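Local atomic coordinates of SxtG (PDB entry 6U1R), a protein that belongs to the amidinotransferase family and acts in saxitoxin biosynthesis, probably moving an amidino group from a donor to an amine acceptor through a cysteine-bound intermediate. Residues N94-I99 with R330-K335; M270-G275 with D297-P302; P339-L344 with P351-F356. One frame throughout, in Å; residues are numbered along the deposited sequence.

Interaction 1 of 3, residues N94-I99 with R330-K335; sequences NEFIHI and RVIVEK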
ATOM      1  N   ASN A  94      15.589   3.421 -27.119  1.00 17.68           N
ATOM      2  CA  ASN A  94      14.808   3.145 -28.321  1.00 19.95           C
ATOM      3  C   ASN A  94      15.329   1.919 -29.067  1.00 18.63           C
ATOM      4  O   ASN A  94      14.538   1.120 -29.583  1.00 21.64           O
ATOM      5  CB  ASN A  94      14.802   4.381 -29.223  1.00 20.64           C
ATOM      6  CG  ASN A  94      13.827   5.432 -28.734  1.00 24.66           C
ATOM      7  OD1 ASN A  94      12.875   5.108 -28.032  1.00 25.51           O
ATOM      8  ND2 ASN A  94      14.051   6.693 -29.108  1.00 27.30           N
ATOM      9  N   GLU A  95      16.647   1.751 -29.138  1.00 20.19           N
ATOM     10  CA  GLU A  95      17.191   0.569 -29.805  1.00 22.53           C
ATOM     11  C   GLU A  95      16.877  -0.706 -29.017  1.00 21.45           C
ATOM     12  O   GLU A  95      16.559  -1.743 -29.608  1.00 20.47           O
ATOM     13  CB  GLU A  95      18.697   0.722 -30.010  1.00 26.26           C
ATOM     14  CG  GLU A  95      19.330  -0.467 -30.742  1.00 31.20           C
ATOM     15  CD  GLU A  95      18.588  -0.847 -32.032  1.00 38.43           C
ATOM     16  OE1 GLU A  95      18.235   0.063 -32.822  1.00 38.85           O
ATOM     17  OE2 GLU A  95      18.337  -2.057 -32.244  1.00 35.40           O
ATOM     18  N   PHE A  96      16.983  -0.647 -27.688  1.00 19.21           N
ATOM     19  CA  PHE A  96      16.587  -1.766 -26.831  1.00 18.88           C
ATOM     20  C   PHE A  96      15.134  -2.162 -27.089  1.00 17.03           C
ATOM     21  O   PHE A  96      14.815  -3.343 -27.263  1.00 17.44           O
ATOM     22  CB  PHE A  96      16.829  -1.359 -25.366  1.00 18.19           C
ATOM     23  CG  PHE A  96      16.319  -2.335 -24.340  1.00 16.64           C
ATOM     24  CD1 PHE A  96      16.572  -3.681 -24.448  1.00 15.79           C
ATOM     25  CD2 PHE A  96      15.648  -1.873 -23.216  1.00 16.10           C
ATOM     26  CE1 PHE A  96      16.128  -4.571 -23.483  1.00 15.74           C
ATOM     27  CE2 PHE A  96      15.197  -2.759 -22.231  1.00 15.29           C
ATOM     28  CZ  PHE A  96      15.446  -4.120 -22.365  1.00 14.21           C
ATOM     29  N   ILE A  97      14.236  -1.178 -27.159  1.00 17.07           N
ATOM     30  CA  ILE A  97      12.839  -1.467 -27.447  1.00 17.49           C
ATOM     31  C   ILE A  97      12.686  -2.075 -28.845  1.00 18.84           C
ATOM     32  O   ILE A  97      11.919  -3.032 -29.037  1.00 18.22           O
ATOM     33  CB  ILE A  97      12.001  -0.185 -27.279  1.00 17.93           C
ATOM     34  CG1 ILE A  97      11.909   0.177 -25.787  1.00 18.90           C
ATOM     35  CG2 ILE A  97      10.619  -0.357 -27.891  1.00 19.50           C
ATOM     36  CD1 ILE A  97      11.434   1.598 -25.504  1.00 19.76           C
ATOM     37  N   HIS A  98      13.431  -1.554 -29.832  1.00 19.58           N
ATOM     38  CA  HIS A  98      13.369  -2.119 -31.182  1.00 20.75           C
ATOM     39  C   HIS A  98      13.754  -3.603 -31.172  1.00 19.77           C
ATOM     40  O   HIS A  98      13.115  -4.425 -31.840  1.00 20.48           O
ATOM     41  CB  HIS A  98      14.284  -1.349 -32.138  1.00 21.66           C
ATOM     42  CG  HIS A  98      13.674  -0.114 -32.747  1.00 25.74           C
ATOM     43  ND1 HIS A  98      12.353  -0.026 -33.128  1.00 28.76           N
ATOM     44  CD2 HIS A  98      14.235   1.076 -33.073  1.00 26.87           C
ATOM     45  CE1 HIS A  98      12.118   1.171 -33.641  1.00 27.00           C
ATOM     46  NE2 HIS A  98      13.244   1.859 -33.619  1.00 29.18           N
ATOM     47  N   ILE A  99      14.794  -3.965 -30.420  1.00 19.84           N
ATOM     48  CA  ILE A  99      15.171  -5.374 -30.282  1.00 19.35           C
ATOM     49  C   ILE A  99      14.032  -6.186 -29.674  1.00 19.47           C
ATOM     50  O   ILE A  99      13.672  -7.262 -30.174  1.00 19.51           O
ATOM     51  CB  ILE A  99      16.460  -5.506 -29.452  1.00 19.24           C
ATOM     52  CG1 ILE A  99      17.634  -4.866 -30.216  1.00 21.70           C
ATOM     53  CG2 ILE A  99      16.733  -6.978 -29.137  1.00 19.38           C
ATOM     54  CD1 ILE A  99      18.975  -4.859 -29.472  1.00 22.98           C
ATOM     55  N   ARG A 330      17.291 -17.050 -25.170  1.00 17.84           N
ATOM     56  CA  ARG A 330      17.650 -15.732 -25.669  1.00 18.37           C
ATOM     57  C   ARG A 330      17.813 -14.755 -24.510  1.00 17.52           C
ATOM     58  O   ARG A 330      16.915 -14.630 -23.668  1.00 16.84           O
ATOM     59  CB  ARG A 330      16.578 -15.213 -26.627  1.00 19.08           C
ATOM     60  CG  ARG A 330      16.504 -15.951 -27.989  1.00 22.00           C
ATOM     61  CD  ARG A 330      15.323 -15.430 -28.825  1.00 22.39           C
ATOM     62  NE  ARG A 330      14.037 -15.741 -28.202  1.00 22.78           N
ATOM     63  CZ  ARG A 330      12.883 -15.107 -28.434  1.00 25.48           C
ATOM     64  NH1 ARG A 330      12.824 -14.082 -29.270  1.00 24.91           N
ATOM     65  NH2 ARG A 330      11.773 -15.493 -27.806  1.00 25.64           N
ATOM     66  N   VAL A 331      18.945 -14.062 -24.482  1.00 17.68           N
ATOM     67  CA  VAL A 331      19.310 -13.176 -23.374  1.00 15.94           C
ATOM     68  C   VAL A 331      19.889 -11.880 -23.932  1.00 17.01           C
ATOM     69  O   VAL A 331      20.805 -11.907 -24.759  1.00 16.55           O
ATOM     70  CB  VAL A 331      20.310 -13.863 -22.411  1.00 14.87           C
ATOM     71  CG1 VAL A 331      21.515 -14.429 -23.142  1.00 18.62           C
ATOM     72  CG2 VAL A 331      20.745 -12.903 -21.305  1.00 15.90           C
ATOM     73  N   ILE A 332      19.344 -10.733 -23.489  1.00 16.53           N
ATOM     74  CA  ILE A 332      19.861  -9.430 -23.884  1.00 15.57           C
ATOM     75  C   ILE A 332      20.989  -9.069 -22.928  1.00 15.80           C
ATOM     76  O   ILE A 332      20.833  -9.156 -21.697  1.00 16.28           O
ATOM     77  CB  ILE A 332      18.747  -8.364 -23.898  1.00 15.57           C
ATOM     78  CG1 ILE A 332      17.743  -8.679 -25.031  1.00 18.87           C
ATOM     79  CG2 ILE A 332      19.327  -6.965 -24.095  1.00 15.59           C
ATOM     80  CD1 ILE A 332      16.544  -7.799 -25.077  1.00 22.57           C
ATOM     81  N   VAL A 333      22.124  -8.658 -23.491  1.00 15.29           N
ATOM     82  CA  VAL A 333      23.347  -8.399 -22.738  1.00 14.45           C
ATOM     83  C   VAL A 333      24.060  -7.239 -23.418  1.00 15.61           C
ATOM     84  O   VAL A 333      23.903  -7.005 -24.623  1.00 15.88           O
ATOM     85  CB  VAL A 333      24.209  -9.683 -22.663  1.00 17.17           C
ATOM     86  CG1 VAL A 333      24.360 -10.282 -24.013  1.00 20.06           C
ATOM     87  CG2 VAL A 333      25.576  -9.435 -22.034  1.00 16.37           C
ATOM     88  N   GLU A 334      24.823  -6.484 -22.631  1.00 15.61           N
ATOM     89  CA  GLU A 334      25.369  -5.216 -23.098  1.00 15.37           C
ATOM     90  C   GLU A 334      26.641  -5.414 -23.926  1.00 16.60           C
ATOM     91  O   GLU A 334      27.501  -6.240 -23.606  1.00 15.45           O
ATOM     92  CB  GLU A 334      25.646  -4.299 -21.908  1.00 15.85           C
ATOM     93  CG  GLU A 334      25.567  -2.798 -22.235  1.00 15.70           C
ATOM     94  CD  GLU A 334      26.790  -2.264 -22.983  1.00 18.57           C
ATOM     95  OE1 GLU A 334      27.924  -2.718 -22.704  1.00 19.33           O
ATOM     96  OE2 GLU A 334      26.621  -1.361 -23.839  1.00 17.43           O
ATOM     97  N   LYS A 335      26.773  -4.584 -24.964  1.00 18.27           N
ATOM     98  CA  LYS A 335      27.754  -4.799 -26.024  1.00 18.07           C
ATOM     99  C   LYS A 335      29.194  -4.790 -25.519  1.00 21.38           C
ATOM    100  O   LYS A 335      30.040  -5.530 -26.042  1.00 20.62           O
ATOM    101  CB  LYS A 335      27.552  -3.735 -27.107  1.00 23.87           C
ATOM    102  CG  LYS A 335      28.590  -3.757 -28.222  1.00 31.66           C
ATOM    103  CD  LYS A 335      28.053  -3.088 -29.493  1.00 39.43           C
ATOM    104  CE  LYS A 335      29.082  -3.091 -30.625  1.00 48.82           C
ATOM    105  NZ  LYS A 335      29.095  -1.795 -31.379  1.00 57.97           N
TER

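Interaction 2 of 3, residues M270-G275 with D297-P302; sequences MPLAPG and DILVAP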
ATOM      1  N   MET A 270      21.264 -14.002 -10.404  1.00 14.63           N
ATOM      2  CA  MET A 270      20.371 -13.887 -11.559  1.00 13.68           C
ATOM      3  C   MET A 270      19.990 -15.259 -12.112  1.00 14.37           C
ATOM      4  O   MET A 270      20.758 -15.868 -12.880  1.00 13.71           O
ATOM      5  CB  MET A 270      21.006 -13.024 -12.635  1.00 16.57           C
ATOM      6  CG  MET A 270      21.035 -11.547 -12.203  1.00 15.00           C
ATOM      7  SD  MET A 270      19.357 -10.898 -12.150  1.00 16.58           S
ATOM      8  CE  MET A 270      19.191 -10.330 -13.864  1.00 15.77           C
ATOM      9  N   PRO A 271      18.806 -15.756 -11.775  1.00 13.73           N
ATOM     10  CA  PRO A 271      18.285 -16.959 -12.440  1.00 13.78           C
ATOM     11  C   PRO A 271      18.139 -16.710 -13.932  1.00 14.87           C
ATOM     12  O   PRO A 271      17.554 -15.710 -14.354  1.00 16.30           O
ATOM     13  CB  PRO A 271      16.920 -17.177 -11.765  1.00 13.71           C
ATOM     14  CG  PRO A 271      16.988 -16.371 -10.489  1.00 14.90           C
ATOM     15  CD  PRO A 271      17.868 -15.213 -10.782  1.00 16.84           C
ATOM     16  N   LEU A 272      18.664 -17.630 -14.741  1.00 14.16           N
ATOM     17  CA  LEU A 272      18.562 -17.500 -16.194  1.00 14.20           C
ATOM     18  C   LEU A 272      17.608 -18.496 -16.839  1.00 15.11           C
ATOM     19  O   LEU A 272      17.011 -18.170 -17.860  1.00 13.95           O
ATOM     20  CB  LEU A 272      19.937 -17.661 -16.852  1.00 13.45           C
ATOM     21  CG  LEU A 272      21.025 -16.688 -16.385  1.00 14.28           C
ATOM     22  CD1 LEU A 272      22.300 -16.907 -17.182  1.00 17.53           C
ATOM     23  CD2 LEU A 272      20.561 -15.245 -16.495  1.00 15.64           C
ATOM     24  N   ALA A 273      17.447 -19.673 -16.253  1.00 15.72           N
ATOM     25  CA  ALA A 273      16.637 -20.760 -16.781  1.00 15.62           C
ATOM     26  C   ALA A 273      16.527 -21.826 -15.705  1.00 16.10           C
ATOM     27  O   ALA A 273      17.314 -21.836 -14.764  1.00 15.94           O
ATOM     28  CB  ALA A 273      17.259 -21.360 -18.054  1.00 16.76           C
ATOM     29  N   PRO A 274      15.553 -22.738 -15.821  1.00 16.98           N
ATOM     30  CA  PRO A 274      15.495 -23.849 -14.867  1.00 18.07           C
ATOM     31  C   PRO A 274      16.839 -24.551 -14.763  1.00 17.46           C
ATOM     32  O   PRO A 274      17.421 -24.950 -15.772  1.00 17.40           O
ATOM     33  CB  PRO A 274      14.395 -24.754 -15.445  1.00 18.26           C
ATOM     34  CG  PRO A 274      13.514 -23.800 -16.187  1.00 18.10           C
ATOM     35  CD  PRO A 274      14.470 -22.808 -16.816  1.00 16.92           C
ATOM     36  N   GLY A 275      17.360 -24.652 -13.541  1.00 17.78           N
ATOM     37  CA  GLY A 275      18.637 -25.275 -13.255  1.00 18.11           C
ATOM     38  C   GLY A 275      19.874 -24.427 -13.515  1.00 18.28           C
ATOM     39  O   GLY A 275      20.986 -24.959 -13.406  1.00 18.34           O
ATOM     40  N   ASP A 297      22.898 -25.684 -11.414  1.00 19.46           N
ATOM     41  CA  ASP A 297      24.232 -25.298 -11.869  1.00 20.84           C
ATOM     42  C   ASP A 297      24.484 -23.835 -11.522  1.00 20.79           C
ATOM     43  O   ASP A 297      23.738 -22.945 -11.953  1.00 18.88           O
ATOM     44  CB  ASP A 297      24.385 -25.498 -13.375  1.00 21.54           C
ATOM     45  CG  ASP A 297      24.422 -26.975 -13.780  1.00 25.80           C
ATOM     46  OD1 ASP A 297      24.815 -27.815 -12.945  1.00 25.65           O
ATOM     47  OD2 ASP A 297      24.065 -27.290 -14.935  1.00 27.25           O
ATOM     48  N   ILE A 298      25.551 -23.591 -10.773  1.00 20.59           N
ATOM     49  CA  ILE A 298      25.969 -22.244 -10.416  1.00 20.67           C
ATOM     50  C   ILE A 298      26.933 -21.766 -11.495  1.00 19.49           C
ATOM     51  O   ILE A 298      28.025 -22.320 -11.673  1.00 20.05           O
ATOM     52  CB  ILE A 298      26.592 -22.214  -9.019  1.00 23.35           C
ATOM     53  CG1 ILE A 298      25.495 -22.539  -7.987  1.00 25.47           C
ATOM     54  CG2 ILE A 298      27.245 -20.867  -8.745  1.00 22.96           C
ATOM     55  CD1 ILE A 298      25.992 -22.638  -6.582  1.00 37.85           C
ATOM     56  N   LEU A 299      26.497 -20.766 -12.253  1.00 17.67           N
ATOM     57  CA  LEU A 299      27.279 -20.180 -13.333  1.00 17.54           C
ATOM     58  C   LEU A 299      27.978 -18.943 -12.781  1.00 17.93           C
ATOM     59  O   LEU A 299      27.331 -17.919 -12.538  1.00 16.08           O
ATOM     60  CB  LEU A 299      26.377 -19.823 -14.516  1.00 16.67           C
ATOM     61  CG  LEU A 299      25.432 -20.928 -15.003  1.00 19.87           C
ATOM     62  CD1 LEU A 299      24.606 -20.402 -16.163  1.00 19.35           C
ATOM     63  CD2 LEU A 299      26.192 -22.167 -15.410  1.00 19.61           C
ATOM     64  N   VAL A 300      29.298 -19.029 -12.572  1.00 17.66           N
ATOM     65  CA  VAL A 300      30.034 -17.918 -11.967  1.00 16.38           C
ATOM     66  C   VAL A 300      30.381 -16.902 -13.052  1.00 17.05           C
ATOM     67  O   VAL A 300      31.039 -17.229 -14.049  1.00 16.09           O
ATOM     68  CB  VAL A 300      31.296 -18.412 -11.239  1.00 18.56           C
ATOM     69  CG1 VAL A 300      32.043 -17.232 -10.577  1.00 18.85           C
ATOM     70  CG2 VAL A 300      30.957 -19.469 -10.188  1.00 21.60           C
ATOM     71  N   ALA A 301      29.936 -15.660 -12.862  1.00 16.22           N
ATOM     72  CA  ALA A 301      30.129 -14.638 -13.871  1.00 15.26           C
ATOM     73  C   ALA A 301      31.618 -14.406 -14.120  1.00 15.17           C
ATOM     74  O   ALA A 301      32.415 -14.416 -13.174  1.00 16.13           O
ATOM     75  CB  ALA A 301      29.483 -13.318 -13.439  1.00 15.74           C
ATOM     76  N   PRO A 302      32.019 -14.172 -15.367  1.00 16.36           N
ATOM     77  CA  PRO A 302      33.393 -13.739 -15.632  1.00 17.57           C
ATOM     78  C   PRO A 302      33.610 -12.317 -15.155  1.00 17.97           C
ATOM     79  O   PRO A 302      32.666 -11.553 -14.952  1.00 17.00           O
ATOM     80  CB  PRO A 302      33.502 -13.849 -17.159  1.00 17.70           C
ATOM     81  CG  PRO A 302      32.119 -13.526 -17.630  1.00 15.99           C
ATOM     82  CD  PRO A 302      31.201 -14.154 -16.594  1.00 15.36           C
TER

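Interaction 3 of 3, residues P339-L344 with P351-F356; sequences PMIKAL and PIVCSF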
ATOM      1  N   PRO A 339      33.297 -10.437 -21.981  1.00 17.08           N
ATOM      2  CA  PRO A 339      33.411 -11.699 -21.235  1.00 17.37           C
ATOM      3  C   PRO A 339      32.064 -12.334 -20.924  1.00 16.17           C
ATOM      4  O   PRO A 339      31.904 -13.556 -21.092  1.00 15.95           O
ATOM      5  CB  PRO A 339      34.173 -11.281 -19.966  1.00 18.02           C
ATOM      6  CG  PRO A 339      34.977 -10.066 -20.407  1.00 19.12           C
ATOM      7  CD  PRO A 339      34.049  -9.342 -21.340  1.00 18.38           C
ATOM      8  N   MET A 340      31.073 -11.542 -20.497  1.00 16.17           N
ATOM      9  CA  MET A 340      29.745 -12.102 -20.262  1.00 15.61           C
ATOM     10  C   MET A 340      29.163 -12.712 -21.531  1.00 16.19           C
ATOM     11  O   MET A 340      28.552 -13.782 -21.474  1.00 16.07           O
ATOM     12  CB  MET A 340      28.794 -11.039 -19.709  1.00 16.31           C
ATOM     13  CG  MET A 340      27.434 -11.590 -19.289  1.00 19.28           C
ATOM     14  SD  MET A 340      27.522 -12.715 -17.861  1.00 18.29           S
ATOM     15  CE  MET A 340      27.860 -11.562 -16.576  1.00 16.66           C
ATOM     16  N   ILE A 341      29.300 -12.026 -22.676  1.00 15.62           N
ATOM     17  CA  ILE A 341      28.755 -12.541 -23.936  1.00 18.18           C
ATOM     18  C   ILE A 341      29.353 -13.912 -24.245  1.00 16.92           C
ATOM     19  O   ILE A 341      28.637 -14.861 -24.594  1.00 17.88           O
ATOM     20  CB  ILE A 341      29.004 -11.540 -25.083  1.00 18.69           C
ATOM     21  CG1 ILE A 341      28.184 -10.270 -24.843  1.00 18.07           C
ATOM     22  CG2 ILE A 341      28.634 -12.145 -26.456  1.00 17.99           C
ATOM     23  CD1 ILE A 341      28.657  -9.075 -25.643  1.00 18.98           C
ATOM     24  N   LYS A 342      30.673 -14.038 -24.095  1.00 17.46           N
ATOM     25  CA  LYS A 342      31.329 -15.311 -24.385  1.00 18.73           C
ATOM     26  C   LYS A 342      30.893 -16.402 -23.411  1.00 18.96           C
ATOM     27  O   LYS A 342      30.618 -17.537 -23.821  1.00 18.80           O
ATOM     28  CB  LYS A 342      32.851 -15.149 -24.340  1.00 21.18           C
ATOM     29  CG  LYS A 342      33.577 -16.495 -24.543  1.00 23.38           C
ATOM     30  CD  LYS A 342      35.075 -16.352 -24.559  1.00 26.48           C
ATOM     31  CE  LYS A 342      35.715 -17.741 -24.621  1.00 34.78           C
ATOM     32  NZ  LYS A 342      37.179 -17.670 -24.333  1.00 51.76           N
ATOM     33  N   ALA A 343      30.828 -16.082 -22.114  1.00 18.50           N
ATOM     34  CA  ALA A 343      30.417 -17.082 -21.132  1.00 17.52           C
ATOM     35  C   ALA A 343      28.987 -17.547 -21.380  1.00 18.55           C
ATOM     36  O   ALA A 343      28.693 -18.750 -21.319  1.00 18.84           O
ATOM     37  CB  ALA A 343      30.565 -16.519 -19.721  1.00 17.97           C
ATOM     38  N   LEU A 344      28.084 -16.609 -21.668  1.00 15.80           N
ATOM     39  CA  LEU A 344      26.707 -16.989 -21.964  1.00 17.37           C
ATOM     40  C   LEU A 344      26.636 -17.943 -23.152  1.00 18.85           C
ATOM     41  O   LEU A 344      25.907 -18.938 -23.108  1.00 18.50           O
ATOM     42  CB  LEU A 344      25.872 -15.743 -22.220  1.00 17.70           C
ATOM     43  CG  LEU A 344      25.598 -14.931 -20.947  1.00 16.66           C
ATOM     44  CD1 LEU A 344      25.010 -13.594 -21.307  1.00 17.91           C
ATOM     45  CD2 LEU A 344      24.654 -15.712 -19.997  1.00 15.51           C
ATOM     46  N   PRO A 351      23.045 -14.973 -26.855  1.00 19.32           N
ATOM     47  CA  PRO A 351      23.060 -13.548 -26.508  1.00 19.60           C
ATOM     48  C   PRO A 351      22.575 -12.683 -27.661  1.00 20.81           C
ATOM     49  O   PRO A 351      22.872 -12.940 -28.833  1.00 17.43           O
ATOM     50  CB  PRO A 351      24.534 -13.268 -26.184  1.00 19.66           C
ATOM     51  CG  PRO A 351      25.155 -14.591 -26.001  1.00 20.95           C
ATOM     52  CD  PRO A 351      24.396 -15.554 -26.838  1.00 20.89           C
ATOM     53  N   ILE A 352      21.792 -11.668 -27.314  1.00 17.86           N
ATOM     54  CA  ILE A 352      21.395 -10.615 -28.233  1.00 18.46           C
ATOM     55  C   ILE A 352      21.984  -9.330 -27.674  1.00 19.69           C
ATOM     56  O   ILE A 352      21.639  -8.919 -26.559  1.00 19.10           O
ATOM     57  CB  ILE A 352      19.868 -10.529 -28.375  1.00 20.39           C
ATOM     58  CG1 ILE A 352      19.319 -11.876 -28.858  1.00 21.91           C
ATOM     59  CG2 ILE A 352      19.498  -9.406 -29.329  1.00 22.07           C
ATOM     60  CD1 ILE A 352      17.847 -12.079 -28.621  1.00 24.33           C
ATOM     61  N   VAL A 353      22.910  -8.738 -28.409  1.00 18.73           N
ATOM     62  CA  VAL A 353      23.735  -7.661 -27.887  1.00 19.57           C
ATOM     63  C   VAL A 353      23.044  -6.328 -28.118  1.00 19.67           C
ATOM     64  O   VAL A 353      22.385  -6.117 -29.139  1.00 21.54           O
ATOM     65  CB  VAL A 353      25.129  -7.697 -28.543  1.00 21.35           C
ATOM     66  CG1 VAL A 353      25.911  -6.497 -28.147  1.00 23.96           C
ATOM     67  CG2 VAL A 353      25.875  -8.966 -28.110  1.00 19.95           C
ATOM     68  N   CYS A 354      23.213  -5.407 -27.162  1.00 18.31           N
ATOM     69  CA  CYS A 354      22.621  -4.074 -27.239  1.00 18.83           C
ATOM     70  C   CYS A 354      23.519  -3.068 -26.522  1.00 17.21           C
ATOM     71  O   CYS A 354      23.965  -3.342 -25.405  1.00 17.39           O
ATOM     72  CB  CYS A 354      21.215  -4.089 -26.608  1.00 16.50           C
ATOM     73  SG  CYS A 354      20.290  -2.514 -26.768  1.00 21.03           S
ATOM     74  N   SER A 355      23.762  -1.900 -27.133  1.00 17.73           N
ATOM     75  CA  SER A 355      24.473  -0.815 -26.458  1.00 19.38           C
ATOM     76  C   SER A 355      23.538  -0.136 -25.460  1.00 17.93           C
ATOM     77  O   SER A 355      22.408   0.232 -25.805  1.00 18.42           O
ATOM     78  CB  SER A 355      24.993   0.224 -27.457  1.00 21.70           C
ATOM     79  OG  SER A 355      25.916  -0.351 -28.366  1.00 27.90           O
ATOM     80  N   PHE A 356      24.008   0.029 -24.221  1.00 17.70           N
ATOM     81  CA  PHE A 356      23.122   0.460 -23.144  1.00 15.15           C
ATOM     82  C   PHE A 356      23.857   1.110 -21.975  1.00 16.95           C
ATOM     83  O   PHE A 356      23.233   1.383 -20.946  1.00 17.36           O
ATOM     84  CB  PHE A 356      22.296  -0.739 -22.651  1.00 15.91           C
ATOM     85  CG  PHE A 356      20.905  -0.373 -22.158  1.00 15.24           C
ATOM     86  CD1 PHE A 356      20.005   0.264 -22.992  1.00 16.81           C
ATOM     87  CD2 PHE A 356      20.496  -0.680 -20.868  1.00 14.55           C
ATOM     88  CE1 PHE A 356      18.720   0.584 -22.560  1.00 15.60           C
ATOM     89  CE2 PHE A 356      19.217  -0.367 -20.426  1.00 15.31           C
ATOM     90  CZ  PHE A 356      18.329   0.279 -21.282  1.00 15.45           C
TER

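Interaction 1 of 3, residues N94-I99 with R330-K335
Ile332 reaches out of its strand with the methyl at the end of its longer branch, CD1, and sets it against the edge of the Phe96 ring: Ile332 CD1 lies 3.6 Å from Phe96 CE1, near the ring plane and not over a face. The shorter branch adds to the same corner, with Ile332 CG2 4.0 Å from Phe96 CE1, so that both methyls converge on one ring carbon from the strand side. Phe96 gets there from a helix whose backbone stays well back, the nearest CA atoms, those of Phe96 and Ile332, being 8.8 Å apart. With CG anti to the backbone N (chi1 173°), the ring is carried across that gap. A phenylalanine suits a helix set this far back, since its ring bridges a distance that a short side chain could not. The helix, 83-102, lies over the sheet formed by strands 324-325, 330-334 and 350-354, as helices cover sheets in the alpha/beta units from which the amidinotransferase fold is built. On the same face Ile99, one helical turn after Phe96, brings its CG2 methyl to 4.1 Å from Ile332 CD1, the two isoleucines lying alongside but pointing opposite ways. A beta-branched residue suits the strand position, since Ile332 spreads two methyls toward the helix. Phe366 and Phe356 also meet the Phe96 ring, and the Phe96 side chain is about 9 Å from that of Cys368, the predicted amidino-cysteine.

Interaction 2 of 3, residues M270-G275 with D297-P302
The Leu272 side chain meets that of Leu299 over the middle strand of a small sheet, methyl against methyl, Leu272 CD1 lying 4.3 Å from Leu299 CD1. Both leucines are buried and both are extended in the same way, the first torsion placing CG anti to the carbonyl carbon and the second close to 180°, which sends CD1 to the far end of each chain. Leucine fits because its fork of methyls lies two bonds beyond CB and can span the gap between strands that are not neighbours. Leu344 of helix 338-346 also touches Leu272, adding a third leucine to this apolar patch.

The strands concerned, 269-273 and 297-300, are the outer two of a mixed three-stranded sheet, with 276-279 between them, antiparallel to the first and parallel to the second. A classic beta bulge, with Leu272 and Ala273 set opposite the single residue Lys276, comes just before the chain turns through Pro274 and Gly275 into the middle strand. At that turn the backbones come together directly: Asp297 N donates to Gly275 O over 2.9 Å, with an angle of 156° at the hydrogen. This bond comes at the start of the parallel pairing that Asp297 and Leu299 continue with Ile277. Gly275 has a positive phi of 80°, a conformation that a residue without a side chain adopts at little cost.

Asp297 brings its CB to 3.4 Å from Gly275 O, while its carboxylate belongs to the exposed edge of the contact, where a charged group can stay hydrated. Further along this strand, Leu299 also pairs through its backbone with Val279.

Interaction 3 of 3, residues P339-L344 with P351-F356
A first torsion of -67° sets Ile341 CG1 anti to the carbonyl carbon, and the extended second torsion then carries CD1 off the helix to Val353. There Ile341 CD1 is 3.7 Å from Val353 CG2, the isoleucine arm lying roughly perpendicular to the valine. Val353 is exposed, but its beta-branched shape suits an extended strand, and one of its methyls is spent on this contact.

Pro351 occupies the other end of the contact. Its ring carbon CG packs 4.0 Å from Leu344 CB and lies 3.8 Å from Ile341 O, while Ile341 CG2 is 4.3 Å from Pro351 CB. A proline ring is compact and rigid, and it fits close to the helix backbone, where the CA atoms of Ile341 and Pro351 are 6.3 Å apart. Leu344, buried, contributes the root of its side chain here.

Segment 339-344 runs nearly antiparallel to 351-354, at 164°, with their axes 9.3 Å apart at closest approach. Its helix, 338-346, is the connection of a beta-alpha-beta unit whose first strand, 330-334, touches Ile341 and Pro351 through Val333, while helix 83-102 packs against Ile352 and Cys354.

Interactions 1 and 3 hold the same three-stranded sheet: strands 330-334 and 350-354 are neighbours in it, joined by the backbone pair Val331 O to Ile352 N, and each contact adds a helix. The touching residues of interaction 1 are the more deeply buried, although its segments share less surface; it is wholly apolar, and its aromatic ring lies near the predicted catalytic cysteine, whereas the other two contacts lie away from the annotated sites. Interaction 3 is only partly buried, relying on aliphatic groups and a proline ring. Interaction 2 belongs to a separate sheet and alone has a hydrogen bond across its segments, at an exposed, charged edge. Helix 338-346 bridges the sheets, touching Leu272, Ala301 and Pro302 of interaction 2.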